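Local coordinates for protein esterase (PDB 1QLW) that probably hydrolyses carboxylic esters, as a bacterial enzyme of the alpha/beta hydrolase fold, at residues T66-C71 and S206-Y211; T158-Q163 and G295-M300; S228-E233 and V250-H255. All blocks are in the same frame, centred on the assembly; numbering follows the deposited sequence. Where two conformers were deposited one is given.

Contact 1 (T66-C71 and S206-Y211); sequences TLIHGC and SQSGIY. With SO4 (sulfate ion), chain D.
Ser208 sends its hydroxyl back across the contact, where OG lies 3.0 Å from Ile68 O and 2.9 Å from His69 O. OG has one proton and three carbonyl oxygens in reach, of Ile68, His69 and His205; which it serves is not settled. OG reaches them because chi1 of 66° sets it between the backbone N and the carbonyl carbon. A short serine fits: Ile68 CG2 packs against its CB and OG, and also touches the Tyr211 ring obliquely. Ser208 CA covers one face of that ring, above its centre, while Tyr211 OH bonds to Gln104.

Gln207 runs out extended and lays its amide alongside Cys71, NE2 coming 3.3 Å from Cys71 CB. Its polar ends are held from further off: OE1 accepts from Gln104 and Arg107, and NE2 donates to Asp175, which should fix the amide's rotation. Gly70 suits the narrow gap here, since a beta carbon would press on Ser206 CB. Gly70 O accepts a bond from His69 ND1 (2.8 Å), in the imidazole plane and on a carbonyl lone pair, and another from Arg107. Cys71 is tied to Cys72 by a disulfide between neighbours in sequence.

Two backbone amides converge on water 1, Cys71 N at 2.8 Å and Gln207 N at 2.9 Å, and the water donates to O3 of a sulfate, probably from the crystallisation liquor. Ser206 OG, anti to its own N at chi1 -154°, donates to sulfate O2 over 2.8 Å. The strained backbone of Ser206 (phi 57°) at the strand-to-helix turn fits a nucleophile elbow, with Ser206 the probable nucleophile. Converging amides beside this hydroxyl are consistent with an oxyanion hole, ready to bind the negative oxygen of an ester's tetrahedral intermediate, with the water in that position.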
ATOM      1  N   THR A  66     -16.412   0.886   4.159  1.00 11.91           N
ATOM      2  CA  THR A  66     -15.002   0.828   4.540  1.00 11.84           C
ATOM      3  C   THR A  66     -14.593  -0.641   4.558  1.00 10.98           C
ATOM      4  O   THR A  66     -15.190  -1.439   5.295  1.00 12.86           O
ATOM      5  CB  THR A  66     -14.798   1.497   5.903  1.00 12.84           C
ATOM      6  OG1 THR A  66     -15.137   2.887   5.824  1.00 13.59           O
ATOM      7  CG2 THR A  66     -13.359   1.384   6.363  1.00 13.21           C
ATOM      8  N   LEU A  67     -13.599  -1.001   3.765  1.00 10.92           N
ATOM      9  CA  LEU A  67     -13.120  -2.370   3.598  1.00 11.18           C
ATOM     10  C   LEU A  67     -11.835  -2.583   4.380  1.00 11.41           C
ATOM     11  O   LEU A  67     -10.874  -1.835   4.188  1.00 10.76           O
ATOM     12  CB  LEU A  67     -12.899  -2.708   2.120  1.00 12.54           C
ATOM     13  CG  LEU A  67     -14.122  -2.630   1.209  1.00 13.59           C
ATOM     14  CD1 LEU A  67     -13.701  -2.810  -0.255  0.52 14.43           C
ATOM     15  CD2 LEU A  67     -15.136  -3.695   1.579  0.49 14.79           C
ATOM     16  N   ILE A  68     -11.840  -3.588   5.252  1.00 10.80           N
ATOM     17  CA  ILE A  68     -10.817  -3.794   6.264  1.00 10.91           C
ATOM     18  C   ILE A  68     -10.241  -5.200   6.155  1.00 10.37           C
ATOM     19  O   ILE A  68     -10.904  -6.183   6.536  1.00 11.30           O
ATOM     20  CB  ILE A  68     -11.429  -3.567   7.664  1.00 11.17           C
ATOM     21  CG1 ILE A  68     -12.204  -2.241   7.778  1.00 13.20           C
ATOM     22  CG2 ILE A  68     -10.362  -3.676   8.745  1.00 12.70           C
ATOM     23  CD1 ILE A  68     -13.272  -2.280   8.849  1.00 14.69           C
ATOM     24  N   HIS A  69      -9.043  -5.332   5.608  1.00 10.56           N
ATOM     25  CA  HIS A  69      -8.401  -6.620   5.405  1.00 11.24           C
ATOM     26  C   HIS A  69      -8.025  -7.293   6.726  1.00 10.58           C
ATOM     27  O   HIS A  69      -7.984  -6.668   7.783  1.00 12.02           O
ATOM     28  CB  HIS A  69      -7.149  -6.458   4.519  1.00 10.82           C
ATOM     29  CG  HIS A  69      -6.070  -5.676   5.219  1.00 10.03           C
ATOM     30  ND1 HIS A  69      -5.258  -6.285   6.163  1.00 10.16           N
ATOM     31  CD2 HIS A  69      -5.677  -4.390   5.155  1.00 10.24           C
ATOM     32  CE1 HIS A  69      -4.432  -5.346   6.644  1.00 10.48           C
ATOM     33  NE2 HIS A  69      -4.659  -4.183   6.054  1.00 10.79           N
ATOM     34  N   GLY A  70      -7.705  -8.583   6.604  1.00 11.55           N
ATOM     35  CA  GLY A  70      -7.307  -9.393   7.736  1.00 12.33           C
ATOM     36  C   GLY A  70      -5.817  -9.681   7.789  1.00 11.22           C
ATOM     37  O   GLY A  70      -5.003  -8.825   7.420  1.00 11.83           O
ATOM     38  N   CYS A  71      -5.445 -10.837   8.343  1.00 12.20           N
ATOM     39  CA  CYS A  71      -4.039 -11.114   8.578  1.00 12.48           C
ATOM     40  C   CYS A  71      -3.278 -11.263   7.285  1.00 12.51           C
ATOM     41  O   CYS A  71      -3.812 -11.624   6.241  1.00 15.79           O
ATOM     42  CB  CYS A  71      -3.756 -12.387   9.372  1.00 15.70           C
ATOM     43  SG  CYS A  71      -3.505 -13.879   8.385  1.00 18.81           S
ATOM     44  N   SER A 206     -11.751 -11.921   8.898  1.00 14.71           N
ATOM     45  CA  SER A 206     -10.776 -12.756   9.599  1.00 16.06           C
ATOM     46  C   SER A 206     -10.104 -12.099  10.784  1.00 14.24           C
ATOM     47  O   SER A 206     -10.845 -11.798  11.723  1.00 14.18           O
ATOM     48  CB  SER A 206      -9.794 -13.287   8.550  1.00 19.86           C
ATOM     49  OG  SER A 206      -9.239 -14.513   9.008  1.00 24.73           O
ATOM     50  N   GLN A 207      -8.796 -11.852  10.813  1.00 12.93           N
ATOM     51  CA  GLN A 207      -8.167 -11.144  11.937  1.00 12.34           C
ATOM     52  C   GLN A 207      -8.865  -9.838  12.281  1.00 12.22           C
ATOM     53  O   GLN A 207      -8.935  -9.462  13.454  1.00 12.98           O
ATOM     54  CB  GLN A 207      -6.726 -10.832  11.508  1.00 12.71           C
ATOM     55  CG  GLN A 207      -5.929  -9.934  12.447  1.00 13.09           C
ATOM     56  CD  GLN A 207      -4.654  -9.578  11.715  1.00 11.87           C
ATOM     57  OE1 GLN A 207      -4.653  -8.662  10.878  1.00 12.70           O
ATOM     58  NE2 GLN A 207      -3.584 -10.311  11.939  1.00 12.38           N
ATOM     59  N   SER A 208      -9.326  -9.091  11.281  1.00 12.10           N
ATOM     60  CA  SER A 208     -10.002  -7.824  11.553  1.00 11.99           C
ATOM     61  C   SER A 208     -11.495  -8.017  11.754  1.00 12.21           C
ATOM     62  O   SER A 208     -12.200  -7.024  11.985  1.00 12.62           O
ATOM     63  CB  SER A 208      -9.778  -6.787  10.460  1.00 11.81           C
ATOM     64  OG  SER A 208     -10.404  -7.236   9.267  1.00 12.51           O
ATOM     65  N   GLY A 209     -11.980  -9.252  11.718  1.00 12.61           N
ATOM     66  CA  GLY A 209     -13.395  -9.518  11.910  1.00 13.26           C
ATOM     67  C   GLY A 209     -13.965  -8.831  13.131  1.00 12.60           C
ATOM     68  O   GLY A 209     -15.050  -8.244  13.071  1.00 14.58           O
ATOM     69  N   ILE A 210     -13.254  -8.924  14.251  1.00 12.31           N
ATOM     70  CA  ILE A 210     -13.716  -8.342  15.508  1.00 12.32           C
ATOM     71  C   ILE A 210     -13.589  -6.827  15.556  1.00 11.91           C
ATOM     72  O   ILE A 210     -14.257  -6.168  16.354  1.00 13.27           O
ATOM     73  CB  ILE A 210     -12.924  -8.985  16.671  1.00 13.08           C
ATOM     74  CG1 ILE A 210     -13.593  -8.731  18.023  1.00 13.58           C
ATOM     75  CG2 ILE A 210     -11.475  -8.539  16.708  1.00 13.34           C
ATOM     76  CD1 ILE A 210     -14.988  -9.300  18.170  1.00 15.38           C
ATOM     77  N   TYR A 211     -12.711  -6.241  14.724  1.00 12.07           N
ATOM     78  CA  TYR A 211     -12.446  -4.809  14.824  1.00 12.34           C
ATOM     79  C   TYR A 211     -13.663  -3.919  14.831  1.00 11.99           C
ATOM     80  O   TYR A 211     -13.760  -3.058  15.709  1.00 13.19           O
ATOM     81  CB  TYR A 211     -11.455  -4.302  13.775  1.00 12.60           C
ATOM     82  CG  TYR A 211     -10.035  -4.796  13.809  1.00 11.69           C
ATOM     83  CD1 TYR A 211      -9.515  -5.685  14.742  1.00 12.21           C
ATOM     84  CD2 TYR A 211      -9.143  -4.295  12.855  1.00 11.78           C
ATOM     85  CE1 TYR A 211      -8.192  -6.097  14.677  1.00 12.10           C
ATOM     86  CE2 TYR A 211      -7.823  -4.681  12.792  1.00 11.71           C
ATOM     87  CZ  TYR A 211      -7.344  -5.593  13.713  1.00 11.37           C
ATOM     88  OH  TYR A 211      -6.041  -6.037  13.693  1.00 12.73           O
TER
HETATM   89  S   SO4 D 576      -7.425 -14.835  12.508  1.00 24.25           S
HETATM   90  O1  SO4 D 576      -6.895 -16.170  12.988  1.00 23.73           O
HETATM   91  O2  SO4 D 576      -8.613 -15.143  11.620  1.00 25.63           O
HETATM   92  O3  SO4 D 576      -6.336 -14.166  11.734  1.00 24.13           O
HETATM   93  O4  SO4 D 576      -7.917 -14.032  13.655  1.00 24.33           O
HETATM   94  O   HOH W   1      -6.796 -13.125   9.155  1.00 22.01           O

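Contact 2 (T158-Q163 and G295-M300); sequences TQFPVQ and GNSHMM
Gln159 N donates to Gly295 O across 2.9 Å, a nearly straight bond (165° at the hydrogen) that reaches the oxygen from above the carbonyl plane. The same oxygen receives a CA-H contact from Thr158 and a weak bond from water 2, which also lies 2.6 Å from Thr158 OG1. Only glycine suits the place of Gly295: at its backbone angles (phi 88°) a beta carbon would jam against the preceding carbonyl, and Gln159 CG, folded over the peptide, leaves little room for one.

Further along, the Phe160 ring lies beside Met299, CE1 3.9 Å from Met299 CB, and meets Ser297 OG through CD1 at 3.8 Å. Both segments shape themselves by ST turns: Thr158 OG1 accepts from Phe160 N at 3.0 Å, and Ser297 OG from Met299 N at 3.0 Å.

In the next shell, Asp303 bonds Ser297 OG and Asn296 ND2, His294 O takes Gln159 NE2, and Phe147 stacks on Phe160. The 295-300 segment belongs to the loop after the last strand of the sheet, where alpha/beta hydrolases carry their catalytic histidine, probably His298 here; 158-163 belongs to a long excursion between strands 99-103 and 200-205, ahead of the probable nucleophile's strand and not at the commoner cap position.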
ATOM      1  N   THR A 158     -13.699 -26.254  -4.975  1.00 17.42           N
ATOM      2  CA  THR A 158     -13.372 -24.942  -4.430  1.00 16.79           C
ATOM      3  C   THR A 158     -13.704 -23.850  -5.443  1.00 16.51           C
ATOM      4  O   THR A 158     -13.518 -23.979  -6.646  1.00 18.73           O
ATOM      5  CB  THR A 158     -11.894 -24.834  -4.048  1.00 17.70           C
ATOM      6  OG1 THR A 158     -11.710 -23.530  -3.447  1.00 17.57           O
ATOM      7  CG2 THR A 158     -10.932 -24.928  -5.219  1.00 18.97           C
ATOM      8  N   GLN A 159     -14.207 -22.741  -4.916  1.00 15.03           N
ATOM      9  CA  GLN A 159     -14.402 -21.533  -5.712  1.00 15.22           C
ATOM     10  C   GLN A 159     -13.118 -20.714  -5.838  1.00 14.44           C
ATOM     11  O   GLN A 159     -13.089 -19.781  -6.642  1.00 15.32           O
ATOM     12  CB  GLN A 159     -15.489 -20.658  -5.094  1.00 15.34           C
ATOM     13  CG  GLN A 159     -16.881 -21.252  -5.124  1.00 16.88           C
ATOM     14  CD  GLN A 159     -17.619 -21.092  -6.420  1.00 18.13           C
ATOM     15  OE1 GLN A 159     -17.120 -20.479  -7.371  1.00 19.20           O
ATOM     16  NE2 GLN A 159     -18.862 -21.557  -6.399  1.00 21.81           N
ATOM     17  N   PHE A 160     -12.087 -21.013  -5.059  1.00 14.27           N
ATOM     18  CA  PHE A 160     -10.901 -20.163  -5.178  1.00 13.95           C
ATOM     19  C   PHE A 160     -10.172 -20.499  -6.459  1.00 14.28           C
ATOM     20  O   PHE A 160     -10.038 -21.680  -6.793  1.00 15.90           O
ATOM     21  CB  PHE A 160      -9.942 -20.384  -3.977  1.00 14.39           C
ATOM     22  CG  PHE A 160      -8.861 -19.340  -4.032  1.00 13.91           C
ATOM     23  CD1 PHE A 160      -9.086 -18.056  -3.538  1.00 13.95           C
ATOM     24  CD2 PHE A 160      -7.641 -19.608  -4.610  1.00 14.23           C
ATOM     25  CE1 PHE A 160      -8.107 -17.076  -3.658  1.00 14.27           C
ATOM     26  CE2 PHE A 160      -6.663 -18.631  -4.754  1.00 15.49           C
ATOM     27  CZ  PHE A 160      -6.911 -17.365  -4.272  1.00 14.51           C
ATOM     28  N   PRO A 161      -9.662 -19.497  -7.185  1.00 14.30           N
ATOM     29  CA  PRO A 161      -8.903 -19.743  -8.415  1.00 15.82           C
ATOM     30  C   PRO A 161      -7.496 -20.245  -8.066  1.00 15.39           C
ATOM     31  O   PRO A 161      -6.500 -19.515  -8.150  1.00 15.68           O
ATOM     32  CB  PRO A 161      -8.866 -18.385  -9.092  1.00 16.72           C
ATOM     33  CG  PRO A 161      -8.878 -17.417  -7.939  1.00 15.44           C
ATOM     34  CD  PRO A 161      -9.823 -18.054  -6.937  1.00 14.84           C
ATOM     35  N   VAL A 162      -7.402 -21.531  -7.707  1.00 16.46           N
ATOM     36  CA  VAL A 162      -6.153 -22.115  -7.263  1.00 16.20           C
ATOM     37  C   VAL A 162      -5.091 -22.134  -8.338  1.00 15.91           C
ATOM     38  O   VAL A 162      -3.901 -22.166  -8.007  1.00 16.43           O
ATOM     39  CB  VAL A 162      -6.326 -23.514  -6.632  1.00 18.37           C
ATOM     40  CG1 VAL A 162      -7.083 -23.459  -5.311  1.00 19.61           C
ATOM     41  CG2 VAL A 162      -6.998 -24.444  -7.617  1.00 21.60           C
ATOM     42  N   GLN A 163      -5.453 -22.022  -9.616  1.00 16.45           N
ATOM     43  CA  GLN A 163      -4.457 -21.848 -10.667  1.00 17.28           C
ATOM     44  C   GLN A 163      -3.648 -20.573 -10.494  1.00 15.33           C
ATOM     45  O   GLN A 163      -2.550 -20.473 -11.055  1.00 18.00           O
ATOM     46  CB  GLN A 163      -5.103 -21.876 -12.047  1.00 19.97           C
ATOM     47  CG  GLN A 163      -5.856 -20.658 -12.493  1.00 23.79           C
ATOM     48  CD  GLN A 163      -7.241 -20.420 -11.975  1.00 26.66           C
ATOM     49  OE1 GLN A 163      -7.737 -21.107 -11.082  1.00 27.78           O
ATOM     50  NE2 GLN A 163      -7.916 -19.416 -12.534  1.00 29.64           N
ATOM     51  N   GLY A 295     -18.753 -24.204  -2.077  1.00 18.58           N
ATOM     52  CA  GLY A 295     -17.341 -24.195  -2.401  1.00 18.71           C
ATOM     53  C   GLY A 295     -16.577 -22.946  -2.001  1.00 16.20           C
ATOM     54  O   GLY A 295     -15.379 -22.894  -2.286  1.00 17.45           O
ATOM     55  N   ASN A 296     -17.175 -21.948  -1.382  1.00 15.17           N
ATOM     56  CA  ASN A 296     -16.419 -20.738  -1.082  1.00 14.14           C
ATOM     57  C   ASN A 296     -15.335 -20.997  -0.047  1.00 14.29           C
ATOM     58  O   ASN A 296     -15.528 -21.686   0.938  1.00 15.53           O
ATOM     59  CB  ASN A 296     -17.321 -19.590  -0.638  1.00 14.93           C
ATOM     60  CG  ASN A 296     -18.013 -18.951  -1.820  1.00 14.77           C
ATOM     61  OD1 ASN A 296     -19.183 -19.233  -2.092  1.00 16.44           O
ATOM     62  ND2 ASN A 296     -17.260 -18.099  -2.523  1.00 14.73           N
ATOM     63  N   SER A 297     -14.195 -20.356  -0.334  1.00 13.72           N
ATOM     64  CA  SER A 297     -13.047 -20.421   0.549  1.00 13.46           C
ATOM     65  C   SER A 297     -13.117 -19.284   1.563  1.00 12.95           C
ATOM     66  O   SER A 297     -14.013 -18.431   1.545  1.00 14.46           O
ATOM     67  CB  SER A 297     -11.759 -20.294  -0.260  1.00 13.57           C
ATOM     68  OG  SER A 297     -11.531 -18.960  -0.706  1.00 13.49           O
ATOM     69  N   HIS A 298     -12.084 -19.213   2.408  1.00 12.93           N
ATOM     70  CA  HIS A 298     -11.980 -18.060   3.304  1.00 13.18           C
ATOM     71  C   HIS A 298     -11.768 -16.752   2.543  1.00 13.81           C
ATOM     72  O   HIS A 298     -12.134 -15.684   3.022  1.00 15.12           O
ATOM     73  CB  HIS A 298     -10.791 -18.296   4.234  1.00 14.06           C
ATOM     74  CG  HIS A 298     -10.560 -17.228   5.237  1.00 14.85           C
ATOM     75  ND1 HIS A 298     -11.502 -16.865   6.182  1.00 15.79           N
ATOM     76  CD2 HIS A 298      -9.485 -16.440   5.470  1.00 18.20           C
ATOM     77  CE1 HIS A 298     -11.003 -15.889   6.926  1.00 17.55           C
ATOM     78  NE2 HIS A 298      -9.755 -15.642   6.540  1.00 19.32           N
ATOM     79  N   MET A 299     -11.155 -16.841   1.366  1.00 12.83           N
ATOM     80  CA  MET A 299     -10.887 -15.693   0.518  1.00 12.97           C
ATOM     81  C   MET A 299     -12.043 -15.467  -0.447  1.00 12.75           C
ATOM     82  O   MET A 299     -11.852 -15.259  -1.655  1.00 13.77           O
ATOM     83  CB  MET A 299      -9.564 -15.888  -0.221  1.00 13.38           C
ATOM     84  CG  MET A 299      -8.360 -16.033   0.680  1.00 15.02           C
ATOM     85  SD  MET A 299      -8.021 -14.647   1.751  1.00 13.83           S
ATOM     86  CE  MET A 299      -7.742 -13.336   0.569  1.00 15.23           C
ATOM     87  N   MET A 300     -13.266 -15.429   0.090  1.00 12.98           N
ATOM     88  CA  MET A 300     -14.453 -15.454  -0.775  1.00 13.28           C
ATOM     89  C   MET A 300     -14.590 -14.201  -1.634  1.00 13.01           C
ATOM     90  O   MET A 300     -15.239 -14.244  -2.681  1.00 13.88           O
ATOM     91  CB  MET A 300     -15.708 -15.723   0.037  1.00 14.12           C
ATOM     92  CG  MET A 300     -16.052 -14.591   0.991  1.00 14.43           C
ATOM     93  SD  MET A 300     -17.559 -14.955   1.940  1.00 15.42           S
ATOM     94  CE  MET A 300     -16.927 -16.273   2.996  1.00 18.23           C
TER
HETATM   95  O   HOH W   2     -12.462 -23.784  -0.970  1.00 30.29           O

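Contact 3 (S228-E233 and V250-H255); sequences SVEPGE and VVFGDH
The Phe252 ring takes Glu230 CA over one face, a CH-pi contact with the carbon 4.2 Å from the ring centroid and 16° off its normal. Glu230 CG continues alongside, 3.7 Å from Phe252 CD2, and the carboxylate plane is turned 27° from the ring. Pro231 CD comes in obliquely, 4.0 Å from Phe252 CE1 and 3.8 Å from Val250 CG1; the rigid, apolar proline fills the corner against Cys269 of helix 263-278.

These groups sit at the C-terminal ends of two neighbouring parallel strands of the alpha/beta hydrolase sheet, paired Ser228 with Val250 and Val229 with Val251. Val251 N donates to Ser228 O at 2.9 Å and Glu230 N to Val251 O at 2.8 Å. Val250 faces helix 263-278, whereas Val229 and Val251 pack on Met300. Glu230 follows the strand next to that of the probable nucleophile; if it is the triad acid, it sits one strand before the usual place.

The Glu230 chain extends beyond CG, bringing OE2 to Gly253 N at 2.7 Å on its anti lone pair. OE1 is shared by Arg146, in a salt bridge, and His298 ND1. Cut back to an alanine, this side chain would probably leave Gly253 N and His298 ND1 without this acceptor, break the salt bridge to Arg146 and let the imidazole turn more freely. Gly253 suits the close approach of OE2, which a beta carbon would crowd.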
ATOM      1  N   SER A 228     -19.079  -8.711   8.641  1.00 13.44           N
ATOM      2  CA  SER A 228     -17.825  -9.376   9.018  1.00 15.24           C
ATOM      3  C   SER A 228     -17.758 -10.693   8.258  1.00 15.11           C
ATOM      4  O   SER A 228     -18.627 -11.546   8.441  1.00 17.16           O
ATOM      5  CB  SER A 228     -17.797  -9.512  10.537  1.00 17.88           C
ATOM      6  OG  SER A 228     -16.614 -10.008  11.090  1.00 21.20           O
ATOM      7  N   VAL A 229     -16.729 -10.847   7.434  1.00 14.84           N
ATOM      8  CA  VAL A 229     -16.512 -12.046   6.634  1.00 14.19           C
ATOM      9  C   VAL A 229     -15.592 -13.004   7.380  1.00 13.17           C
ATOM     10  O   VAL A 229     -14.423 -12.651   7.630  1.00 13.82           O
ATOM     11  CB  VAL A 229     -15.924 -11.674   5.265  1.00 15.85           C
ATOM     12  CG1 VAL A 229     -15.686 -12.942   4.469  1.00 18.20           C
ATOM     13  CG2 VAL A 229     -16.861 -10.721   4.544  1.00 18.82           C
ATOM     14  N   GLU A 230     -16.124 -14.152   7.777  1.00 12.75           N
ATOM     15  CA  GLU A 230     -15.358 -15.176   8.473  1.00 13.51           C
ATOM     16  C   GLU A 230     -14.439 -14.611   9.542  1.00 13.18           C
ATOM     17  O   GLU A 230     -13.211 -14.770   9.489  1.00 13.96           O
ATOM     18  CB  GLU A 230     -14.598 -16.081   7.518  1.00 14.63           C
ATOM     19  CG  GLU A 230     -15.557 -16.879   6.645  1.00 14.97           C
ATOM     20  CD  GLU A 230     -14.970 -18.086   5.985  1.00 13.89           C
ATOM     21  OE1 GLU A 230     -13.740 -18.321   6.061  1.00 14.58           O
ATOM     22  OE2 GLU A 230     -15.771 -18.835   5.357  1.00 14.45           O
ATOM     23  N   PRO A 231     -15.004 -13.941  10.524  1.00 13.95           N
ATOM     24  CA  PRO A 231     -14.206 -13.385  11.602  1.00 14.17           C
ATOM     25  C   PRO A 231     -13.478 -14.448  12.398  1.00 14.92           C
ATOM     26  O   PRO A 231     -14.006 -15.535  12.677  1.00 16.40           O
ATOM     27  CB  PRO A 231     -15.221 -12.632  12.472  1.00 15.58           C
ATOM     28  CG  PRO A 231     -16.515 -13.337  12.198  1.00 16.63           C
ATOM     29  CD  PRO A 231     -16.446 -13.715  10.751  1.00 15.42           C
ATOM     30  N   GLY A 232     -12.268 -14.089  12.846  1.00 14.60           N
ATOM     31  CA  GLY A 232     -11.512 -14.947  13.749  1.00 16.31           C
ATOM     32  C   GLY A 232     -12.205 -15.034  15.098  1.00 16.14           C
ATOM     33  O   GLY A 232     -12.167 -16.088  15.745  1.00 18.91           O
ATOM     34  N   GLU A 233     -12.829 -13.937  15.506  1.00 16.25           N
ATOM     35  CA  GLU A 233     -13.632 -13.902  16.719  1.00 19.39           C
ATOM     36  C   GLU A 233     -14.842 -13.000  16.491  1.00 17.98           C
ATOM     37  O   GLU A 233     -14.722 -11.947  15.881  1.00 18.02           O
ATOM     38  CB  GLU A 233     -12.820 -13.338  17.882  1.00 23.71           C
ATOM     39  CG  GLU A 233     -11.670 -14.163  18.399  1.00 29.56           C
ATOM     40  CD  GLU A 233     -11.983 -15.581  18.818  1.00 34.49           C
ATOM     41  OE1 GLU A 233     -13.104 -15.863  19.289  1.00 37.37           O
ATOM     42  OE2 GLU A 233     -11.116 -16.477  18.689  1.00 36.89           O
ATOM     43  N   VAL A 250     -22.833 -11.432   9.417  1.00 13.87           N
ATOM     44  CA  VAL A 250     -21.617 -12.243   9.500  1.00 14.24           C
ATOM     45  C   VAL A 250     -21.738 -13.281   8.393  1.00 14.14           C
ATOM     46  O   VAL A 250     -22.766 -13.948   8.291  1.00 16.23           O
ATOM     47  CB  VAL A 250     -21.440 -12.877  10.887  1.00 15.26           C
ATOM     48  CG1 VAL A 250     -20.272 -13.844  10.894  1.00 16.97           C
ATOM     49  CG2 VAL A 250     -21.295 -11.791  11.950  1.00 16.84           C
ATOM     50  N   VAL A 251     -20.704 -13.442   7.565  1.00 14.08           N
ATOM     51  CA  VAL A 251     -20.767 -14.313   6.401  1.00 14.30           C
ATOM     52  C   VAL A 251     -19.736 -15.431   6.512  1.00 14.01           C
ATOM     53  O   VAL A 251     -18.557 -15.171   6.769  1.00 15.27           O
ATOM     54  CB  VAL A 251     -20.496 -13.524   5.098  1.00 14.83           C
ATOM     55  CG1 VAL A 251     -20.733 -14.424   3.888  1.00 15.78           C
ATOM     56  CG2 VAL A 251     -21.358 -12.278   5.009  1.00 16.88           C
ATOM     57  N   PHE A 252     -20.179 -16.669   6.295  1.00 14.28           N
ATOM     58  CA  PHE A 252     -19.303 -17.829   6.276  1.00 13.79           C
ATOM     59  C   PHE A 252     -19.465 -18.613   4.978  1.00 13.75           C
ATOM     60  O   PHE A 252     -20.567 -18.731   4.436  1.00 15.75           O
ATOM     61  CB  PHE A 252     -19.512 -18.785   7.461  1.00 15.35           C
ATOM     62  CG  PHE A 252     -18.797 -18.333   8.712  1.00 15.29           C
ATOM     63  CD1 PHE A 252     -19.322 -17.399   9.580  1.00 14.98           C
ATOM     64  CD2 PHE A 252     -17.571 -18.901   9.042  1.00 17.98           C
ATOM     65  CE1 PHE A 252     -18.636 -17.010  10.722  1.00 15.29           C
ATOM     66  CE2 PHE A 252     -16.873 -18.504  10.169  1.00 18.50           C
ATOM     67  CZ  PHE A 252     -17.406 -17.560  11.026  1.00 16.78           C
ATOM     68  N   GLY A 253     -18.347 -19.154   4.510  1.00 14.62           N
ATOM     69  CA  GLY A 253     -18.282 -19.969   3.333  1.00 14.62           C
ATOM     70  C   GLY A 253     -18.476 -21.451   3.563  1.00 14.57           C
ATOM     71  O   GLY A 253     -19.276 -21.885   4.399  1.00 16.33           O
ATOM     72  N   ASP A 254     -17.745 -22.246   2.789  1.00 14.79           N
ATOM     73  CA  ASP A 254     -17.897 -23.694   2.788  1.00 15.06           C
ATOM     74  C   ASP A 254     -16.683 -24.438   3.268  1.00 15.01           C
ATOM     75  O   ASP A 254     -15.643 -23.848   3.601  1.00 15.19           O
ATOM     76  CB  ASP A 254     -18.332 -24.132   1.386  1.00 16.54           C
ATOM     77  CG  ASP A 254     -19.158 -25.394   1.304  1.00 17.86           C
ATOM     78  OD1 ASP A 254     -19.410 -26.072   2.320  1.00 18.29           O
ATOM     79  OD2 ASP A 254     -19.576 -25.702   0.163  1.00 20.11           O
ATOM     80  N   HIS A 255     -16.821 -25.761   3.371  1.00 15.39           N
ATOM     81  CA  HIS A 255     -15.795 -26.645   3.882  1.00 16.24           C
ATOM     82  C   HIS A 255     -15.396 -26.244   5.300  1.00 16.03           C
ATOM     83  O   HIS A 255     -14.274 -26.486   5.742  1.00 18.59           O
ATOM     84  CB  HIS A 255     -14.561 -26.763   2.995  1.00 18.55           C
ATOM     85  CG  HIS A 255     -14.832 -27.424   1.686  1.00 20.07           C
ATOM     86  ND1 HIS A 255     -14.882 -28.797   1.564  1.00 22.40           N
ATOM     87  CD2 HIS A 255     -15.039 -26.918   0.450  1.00 21.22           C
ATOM     88  CE1 HIS A 255     -15.136 -29.102   0.293  1.00 23.81           C
ATOM     89  NE2 HIS A 255     -15.239 -27.978  -0.399  1.00 23.36           N
TER

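Overall arrangement
The three contacts meet at what is probably the catalytic triad, with one member in each. Ser206 OG of contact 1 lies 2.8 Å from His298 NE2 of contact 2, and His298 ND1 is 2.7 Å from Glu230 OE1 of contact 3, a probable hydrogen bond. Contacts 1 and 3, centres about 11 Å apart, share the sheet and are joined by Ser206 N to Val229 O (3.0 Å) and Ser206 O to Gly232 N (2.9 Å), both probable hydrogen bonds. Contact 2 lies further out, its centre about 18 Å from that of contact 1, and is tied to contact 3 again through Gly295 N and Asp254 OD2. The sulfate, also held by Arg265, marks the serine end.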